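Local coordinates for TIR-NB-LRR type resistance protein RPV1 (Vitis rotundifolia, PDB 5KU7) that belongs to the TIR-NB-LRR class of plant disease-resistance receptors, whose TIR domain, the part modelled here, probably relays defence signals, at residues Y8-S13 / I36-D41; A49-L54 / S75-D80; S63-F68 / A95-F100. All blocks are in the same frame, centred on the assembly; numbering follows the deposited sequence.

Contact 1. Residues Y8-S13 / I36-D41; sequences YDVFLS and IRTFRD
Val-10 pairs with Thr-38 and Phe-11 with Phe-39 in parallel register, so that 8-13 hydrogen-bonds to the short strand 38-39, outermost within this chain, of the five-stranded parallel sheet of the TIR domain. The ladder runs from Val-10 N to Arg-37 O, then Phe-39 N to Val-10 O (2.7 Å), then Leu-12 N to Phe-39 O. The chain turns a corner at Asp-9, and there Arg-37 O takes a second, more bent bond from Asp-9 N (2.7 Å, 133° at the hydrogen). The Asp-9 carboxylate answers through the anti lone pair of OD2, which receives Arg-37 N at 2.9 Å; OD1 turns to a salt bridge with Arg-62. Arg-37 is thus gripped at both ends of its backbone: its O takes Asp-9 N and Val-10 N, and its N gives to the Asp-9 carboxylate.

Tyr-8, Phe-39 and Phe-11 form an aromatic cluster. Phe-39 CB lies over the centre of one Tyr-8 face, 3.7 Å from the ring centroid, while the Phe-39 ring presents its edge to that face in a T-shaped pair with planes 80° apart. Phe-39 has CG anti to the backbone N (chi1 178°), Phe-11 has the same first torsion, and the two rings run side by side but slid apart, meeting where Phe-11 CE2 approaches Phe-39 CD1 at 3.5 Å. On the face carrying Val-10 and Thr-38, Val-10 CG2 touches Ile-36 CG2. Beyond the ladder a water continues the pairing, donating to Leu-12 O and accepting from Asp-41 N at 2.9 Å.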
# COMPACT_ATOMS: atom_id res chain seq x y z
N TYR A 8 13.84 10.48 17.93
CA TYR A 8 12.84 10.35 16.89
C TYR A 8 11.55 11.09 17.22
O TYR A 8 11.20 11.25 18.39
CB TYR A 8 12.53 8.87 16.65
CG TYR A 8 13.75 8.02 16.34
CD1 TYR A 8 14.21 7.89 15.04
CD2 TYR A 8 14.46 7.36 17.36
CE1 TYR A 8 15.32 7.13 14.74
CE2 TYR A 8 15.57 6.59 17.07
CZ TYR A 8 15.99 6.48 15.76
OH TYR A 8 17.10 5.72 15.44
N ASP A 9 10.85 11.54 16.20
CA ASP A 9 9.53 12.13 16.39
C ASP A 9 8.47 11.04 16.58
O ASP A 9 7.56 11.17 17.39
CB ASP A 9 9.20 13.03 15.22
CG ASP A 9 10.13 14.22 15.15
OD1 ASP A 9 10.36 14.85 16.20
OD2 ASP A 9 10.68 14.50 14.06
N VAL A 10 8.63 9.96 15.83
CA VAL A 10 7.68 8.86 15.85
C VAL A 10 8.36 7.49 15.88
O VAL A 10 9.29 7.21 15.12
CB VAL A 10 6.76 8.91 14.61
CG1 VAL A 10 5.98 7.61 14.47
CG2 VAL A 10 5.82 10.11 14.72
N PHE A 11 7.88 6.64 16.79
CA PHE A 11 8.21 5.22 16.76
C PHE A 11 7.04 4.49 16.12
O PHE A 11 5.90 4.59 16.59
CB PHE A 11 8.52 4.69 18.18
CG PHE A 11 8.80 3.21 18.22
CD1 PHE A 11 7.77 2.30 18.36
CD2 PHE A 11 10.10 2.73 18.13
CE1 PHE A 11 8.02 0.93 18.40
CE2 PHE A 11 10.37 1.37 18.17
CZ PHE A 11 9.32 0.47 18.31
N LEU A 12 7.32 3.77 15.04
CA LEU A 12 6.32 2.98 14.33
C LEU A 12 6.19 1.56 14.86
O LEU A 12 7.05 0.73 14.62
CB LEU A 12 6.69 2.88 12.85
CG LEU A 12 5.85 3.70 11.91
CD1 LEU A 12 6.33 3.46 10.48
CD2 LEU A 12 4.40 3.27 12.13
N SER A 13 5.09 1.27 15.55
CA SER A 13 4.83 -0.09 16.00
C SER A 13 3.83 -0.78 15.08
O SER A 13 2.74 -0.28 14.83
CB SER A 13 4.32 -0.08 17.44
OG SER A 13 3.91 -1.36 17.88
N ILE A 36 8.92 14.35 9.60
CA ILE A 36 8.71 13.61 10.83
C ILE A 36 9.73 12.47 10.96
O ILE A 36 9.61 11.44 10.29
CB ILE A 36 7.28 13.06 10.90
CG1 ILE A 36 6.28 14.22 10.70
CG2 ILE A 36 7.05 12.38 12.24
CD1 ILE A 36 4.80 13.82 10.65
N ARG A 37 10.75 12.68 11.79
CA ARG A 37 11.78 11.66 11.95
C ARG A 37 11.20 10.41 12.62
O ARG A 37 10.76 10.45 13.76
CB ARG A 37 12.97 12.19 12.75
CG ARG A 37 14.28 11.69 12.17
CD ARG A 37 15.47 11.80 13.08
NE ARG A 37 16.57 10.99 12.57
CZ ARG A 37 17.72 10.76 13.21
NH1 ARG A 37 17.92 11.28 14.42
NH2 ARG A 37 18.65 10.00 12.65
N THR A 38 11.23 9.29 11.90
CA THR A 38 10.51 8.10 12.31
C THR A 38 11.39 6.89 12.45
O THR A 38 12.21 6.61 11.57
CB THR A 38 9.39 7.79 11.31
OG1 THR A 38 8.53 8.93 11.24
CG2 THR A 38 8.59 6.55 11.71
N PHE A 39 11.22 6.16 13.54
CA PHE A 39 11.93 4.89 13.70
C PHE A 39 11.05 3.76 13.24
O PHE A 39 9.99 3.51 13.82
CB PHE A 39 12.37 4.66 15.15
CG PHE A 39 13.09 3.34 15.36
CD1 PHE A 39 12.36 2.15 15.46
CD2 PHE A 39 14.46 3.29 15.49
CE1 PHE A 39 13.00 0.94 15.65
CE2 PHE A 39 15.13 2.08 15.70
CZ PHE A 39 14.40 0.90 15.78
N ARG A 40 11.52 3.06 12.21
CA ARG A 40 10.82 1.90 11.68
C ARG A 40 11.76 0.72 11.62
O ARG A 40 12.66 0.70 10.78
CB ARG A 40 10.23 2.21 10.30
CG ARG A 40 9.41 1.08 9.74
CD ARG A 40 10.32 0.12 8.98
NE ARG A 40 9.77 0.01 7.63
CZ ARG A 40 10.27 0.59 6.56
NH1 ARG A 40 11.40 1.27 6.61
NH2 ARG A 40 9.64 0.44 5.41
N ASP A 41 11.55 -0.27 12.49
CA ASP A 41 12.53 -1.36 12.68
C ASP A 41 12.65 -2.20 11.42
O ASP A 41 11.66 -2.75 10.95
CB ASP A 41 12.15 -2.25 13.87
CG ASP A 41 13.20 -3.35 14.14
OD1 ASP A 41 14.40 -3.10 13.94
OD2 ASP A 41 12.85 -4.47 14.58
O HOH W 1 9.62 -0.31 14.70

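Contact 2. Residues A49-L54 / S75-D80; sequences AIAPEL and SRWCLD
The main chain of Ala-49 and Ile-50 lies across one face of the Trp-77 indole, joining the loop before helix 52-59 to the first turn of helix 76-91 on the surface of the TIR domain. A CH-pi contact forms here: Ile-50 CA stands 3.6 Å from the centroid of the six-membered ring and only 4° off its normal, hence squarely over the face. Ala-49 C overlies the same face nearer the rim, and Ala-49 O drops to 3.0 Å from Trp-77 CZ2, a close polar-to-ring-carbon approach. The indole reaches this place from a CG set anti to the carbonyl carbon of Trp-77 (chi1 -76°).

Apolar side-chain contacts add to this. Ile-50 CG1, carried anti to the backbone N (chi1 -171°), meets Trp-77 CE3 at 3.8 Å, and the CD1 at the end of that branch passes Trp-77 O. Ala-51 CB and Leu-54 CD1 add longer contacts, at 4.2 Å to Trp-77 CZ3 and at 4.3 Å to Trp-77 CE3 respectively.

The polar bonds lie within each segment or run to residues outside the pair. Ala-51 and Ser-75 both occupy N-cap positions. Trp-77 NE1 makes a weak hydrogen bond to Glu-48 O, which also receives a weak one from Arg-76 NH2, so the residue before Ala-49 is drawn to the same helix. Asp-80, whose CB faces Ile-50 CD1, sends its carboxylate instead to Lys-129 in a salt bridge and to Trp-133 NE1 in a hydrogen bond. At the helix start, Ser-75 OG accepts Cys-78 N at 3.1 Å, closing the N-terminal turn.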
# COMPACT_ATOMS: atom_id res chain seq x y z
N ALA A 49 13.18 -12.66 24.01
CA ALA A 49 12.88 -11.37 24.62
C ALA A 49 13.07 -10.23 23.64
O ALA A 49 13.98 -10.25 22.81
CB ALA A 49 13.74 -11.15 25.86
N ILE A 50 12.23 -9.21 23.76
CA ILE A 50 12.28 -8.07 22.86
C ILE A 50 13.64 -7.36 22.98
O ILE A 50 14.22 -7.30 24.07
CB ILE A 50 11.15 -7.09 23.16
CG1 ILE A 50 11.09 -6.02 22.08
CG2 ILE A 50 11.35 -6.44 24.52
CD1 ILE A 50 9.92 -5.08 22.25
N ALA A 51 14.13 -6.86 21.85
CA ALA A 51 15.44 -6.23 21.79
C ALA A 51 15.49 -4.92 22.58
O ALA A 51 14.60 -4.08 22.44
CB ALA A 51 15.84 -5.98 20.34
N PRO A 52 16.53 -4.75 23.41
CA PRO A 52 16.74 -3.53 24.18
C PRO A 52 16.83 -2.29 23.31
O PRO A 52 16.39 -1.23 23.76
CB PRO A 52 18.09 -3.79 24.90
CG PRO A 52 18.18 -5.26 24.99
CD PRO A 52 17.53 -5.78 23.73
N GLU A 53 17.40 -2.41 22.12
CA GLU A 53 17.47 -1.29 21.18
C GLU A 53 16.06 -0.73 20.88
O GLU A 53 15.89 0.48 20.67
CB GLU A 53 18.16 -1.72 19.87
CG GLU A 53 17.95 -0.74 18.69
CD GLU A 53 18.59 -1.20 17.36
OE1 GLU A 53 19.46 -2.10 17.39
OE2 GLU A 53 18.21 -0.65 16.30
N LEU A 54 15.06 -1.60 20.87
CA LEU A 54 13.69 -1.19 20.56
C LEU A 54 13.04 -0.43 21.72
O LEU A 54 12.37 0.60 21.51
CB LEU A 54 12.84 -2.40 20.19
CG LEU A 54 13.06 -3.08 18.83
CD1 LEU A 54 12.03 -4.17 18.57
CD2 LEU A 54 13.02 -2.05 17.69
N SER A 75 1.84 -11.38 18.22
CA SER A 75 3.26 -11.23 18.40
C SER A 75 3.53 -10.68 19.79
O SER A 75 3.12 -9.58 20.12
CB SER A 75 3.86 -10.34 17.32
OG SER A 75 5.13 -9.85 17.70
N ARG A 76 4.22 -11.48 20.60
CA ARG A 76 4.55 -11.08 21.96
C ARG A 76 5.43 -9.85 21.90
O ARG A 76 5.28 -8.95 22.74
CB ARG A 76 5.25 -12.21 22.72
CG ARG A 76 4.51 -13.52 22.66
CD ARG A 76 5.07 -14.52 23.67
NE ARG A 76 6.53 -14.55 23.67
CZ ARG A 76 7.26 -15.42 22.99
NH1 ARG A 76 6.67 -16.34 22.23
NH2 ARG A 76 8.58 -15.36 23.05
N TRP A 77 6.32 -9.79 20.91
CA TRP A 77 7.16 -8.62 20.73
C TRP A 77 6.31 -7.38 20.51
O TRP A 77 6.56 -6.35 21.13
CB TRP A 77 8.15 -8.80 19.58
CG TRP A 77 9.32 -9.69 19.92
CD1 TRP A 77 9.28 -10.92 20.52
CD2 TRP A 77 10.70 -9.43 19.64
NE1 TRP A 77 10.56 -11.43 20.65
CE2 TRP A 77 11.45 -10.53 20.12
CE3 TRP A 77 11.39 -8.36 19.04
CZ2 TRP A 77 12.84 -10.60 20.01
CZ3 TRP A 77 12.78 -8.43 18.94
CH2 TRP A 77 13.49 -9.54 19.43
N CYS A 78 5.30 -7.47 19.64
CA CYS A 78 4.39 -6.34 19.46
C CYS A 78 3.75 -5.93 20.81
O CYS A 78 3.69 -4.74 21.17
CB CYS A 78 3.31 -6.67 18.41
SG CYS A 78 3.91 -6.65 16.67
N LEU A 79 3.29 -6.93 21.57
CA LEU A 79 2.61 -6.64 22.83
C LEU A 79 3.57 -6.03 23.85
O LEU A 79 3.22 -5.07 24.55
CB LEU A 79 1.95 -7.91 23.40
CG LEU A 79 0.73 -8.37 22.62
CD1 LEU A 79 0.07 -9.57 23.25
CD2 LEU A 79 -0.28 -7.23 22.48
N ASP A 80 4.78 -6.57 23.95
CA ASP A 80 5.77 -6.04 24.89
C ASP A 80 6.13 -4.62 24.46
O ASP A 80 6.34 -3.74 25.29
CB ASP A 80 7.00 -6.93 24.97
CG ASP A 80 6.76 -8.18 25.78
OD1 ASP A 80 5.86 -8.16 26.65
OD2 ASP A 80 7.48 -9.18 25.57

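Contact 3. Residues S63-F68 / A95-F100; sequences SSVIVF and AVFPIF
Val-65 CG1 and Ile-99 CD1 meet at 3.6 Å on one face of the sheet, while on the other Ile-66 CD1 meets Val-96 CG1 at the same distance. Farther along that second face, the Phe-68 and Phe-100 rings lie side by side with planes 13° apart, offset until they barely overlap, with Phe-68 CD2 3.6 Å from Phe-100 CE1. Ile-66 CG2 sits over the centre of a Phe-68 face, and Pro-98 CB comes at the ring edge. At the start of the strands, Ser-63 OG lies at the Phe-97 ring edge, 3.5 Å from CE1, and is hydrogen-bonded to Asp-9 O.

Five backbone bonds set these meetings, from Ser-64 N to Ala-95 O through to Phe-68 N to Ile-99 O; the last is the most bent, at 134° at the hydrogen. Outward, helix 76-91 covers Ser-64, Phe-68 and Val-96, and helices 23-33 and 154-175 cover the Val-65 face. Strands 61-68 and 95-101, linked through helix 76-91, form a beta-alpha-beta crossover, right-handed as is usual for this topology. Apart from Ser-63 OG and Ser-64 OG, the latter bonded to His-94, both faces are apolar while main-chain polar groups pair between the strands, implying a largely apolar core.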
# COMPACT_ATOMS: atom_id res chain seq x y z
N SER A 63 6.79 10.32 20.12
CA SER A 63 5.50 9.64 20.07
C SER A 63 5.62 8.29 19.41
O SER A 63 6.66 7.97 18.82
CB SER A 63 4.47 10.48 19.31
OG SER A 63 4.80 10.57 17.93
N SER A 64 4.56 7.51 19.50
CA SER A 64 4.45 6.27 18.75
C SER A 64 3.19 6.26 17.87
O SER A 64 2.15 6.82 18.24
CB SER A 64 4.44 5.07 19.69
OG SER A 64 5.68 4.94 20.35
N VAL A 65 3.30 5.65 16.69
CA VAL A 65 2.15 5.37 15.85
C VAL A 65 1.96 3.87 15.87
O VAL A 65 2.90 3.14 15.56
CB VAL A 65 2.33 5.83 14.40
CG1 VAL A 65 1.19 5.32 13.56
CG2 VAL A 65 2.41 7.32 14.30
N ILE A 66 0.78 3.41 16.26
CA ILE A 66 0.54 1.98 16.32
C ILE A 66 -0.32 1.53 15.15
O ILE A 66 -1.45 1.99 14.99
CB ILE A 66 -0.13 1.56 17.62
CG1 ILE A 66 0.86 1.63 18.79
CG2 ILE A 66 -0.60 0.13 17.49
CD1 ILE A 66 1.05 3.00 19.36
N VAL A 67 0.23 0.65 14.32
CA VAL A 67 -0.55 0.06 13.25
C VAL A 67 -1.15 -1.24 13.75
O VAL A 67 -0.57 -2.31 13.61
CB VAL A 67 0.31 -0.20 12.01
CG1 VAL A 67 -0.55 -0.75 10.85
CG2 VAL A 67 1.02 1.08 11.60
N PHE A 68 -2.29 -1.12 14.41
CA PHE A 68 -3.04 -2.30 14.81
C PHE A 68 -3.54 -2.99 13.55
O PHE A 68 -4.25 -2.38 12.73
CB PHE A 68 -4.21 -1.93 15.73
CG PHE A 68 -3.80 -1.62 17.15
CD1 PHE A 68 -3.09 -2.55 17.90
CD2 PHE A 68 -4.13 -0.41 17.72
CE1 PHE A 68 -2.72 -2.27 19.23
CE2 PHE A 68 -3.77 -0.13 19.04
CZ PHE A 68 -3.05 -1.07 19.78
N ALA A 95 3.43 10.76 23.33
CA ALA A 95 2.16 10.79 22.61
C ALA A 95 1.94 9.50 21.84
O ALA A 95 2.90 8.85 21.43
CB ALA A 95 2.09 11.99 21.66
N VAL A 96 0.68 9.12 21.66
CA VAL A 96 0.34 7.84 21.08
C VAL A 96 -0.80 7.98 20.08
O VAL A 96 -1.87 8.45 20.43
CB VAL A 96 -0.07 6.83 22.15
CG1 VAL A 96 -0.44 5.50 21.51
CG2 VAL A 96 1.04 6.65 23.19
N PHE A 97 -0.56 7.53 18.85
CA PHE A 97 -1.52 7.68 17.76
C PHE A 97 -1.93 6.33 17.20
O PHE A 97 -1.16 5.72 16.47
CB PHE A 97 -0.93 8.52 16.65
CG PHE A 97 -0.43 9.85 17.11
CD1 PHE A 97 0.92 10.13 17.10
CD2 PHE A 97 -1.31 10.82 17.53
CE1 PHE A 97 1.38 11.37 17.51
CE2 PHE A 97 -0.86 12.05 17.94
CZ PHE A 97 0.49 12.33 17.93
N PRO A 98 -3.11 5.83 17.57
CA PRO A 98 -3.43 4.48 17.10
C PRO A 98 -4.17 4.48 15.76
O PRO A 98 -5.08 5.29 15.53
CB PRO A 98 -4.31 3.92 18.23
CG PRO A 98 -5.00 5.16 18.81
CD PRO A 98 -4.08 6.34 18.57
N ILE A 99 -3.75 3.59 14.89
CA ILE A 99 -4.38 3.30 13.62
C ILE A 99 -4.94 1.91 13.66
O ILE A 99 -4.21 0.95 13.93
CB ILE A 99 -3.41 3.35 12.43
CG1 ILE A 99 -2.80 4.73 12.29
CG2 ILE A 99 -4.14 2.91 11.15
CD1 ILE A 99 -1.62 4.74 11.37
N PHE A 100 -6.23 1.78 13.40
CA PHE A 100 -6.86 0.49 13.39
C PHE A 100 -6.99 0.08 11.94
O PHE A 100 -7.91 0.50 11.25
CB PHE A 100 -8.20 0.56 14.13
CG PHE A 100 -8.07 1.11 15.55
CD1 PHE A 100 -7.66 0.29 16.60
CD2 PHE A 100 -8.34 2.46 15.82
CE1 PHE A 100 -7.52 0.79 17.90
CE2 PHE A 100 -8.20 2.97 17.11
CZ PHE A 100 -7.79 2.14 18.16

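Contacts 1 and 3 share the sheet: strands 8-14 and 61-68 are neighbours, and probable hydrogen bonds join Phe-11 N to Ser-63 O and Ser-13 O to Val-67 N, each at 2.7 Å. Their centres lie about 11 Å apart. Contact 2 sits outside it, yet reaches contact 1 through Leu-54, whose CD2 packs 3.6 Å from Phe-39 CE1. Contacts 2 and 3 do not touch, their nearest atoms being about 6 Å apart, although helix 76-91, which supplies Trp-77 to contact 2, also covers one face of contact 3. Malonic acid is held by Arg-15, Gly-16, Glu-17 and Arg-20; Arg-20 bonds Asp-41 O in contact 1, and Ser-75 of contact 2 touches Arg-15.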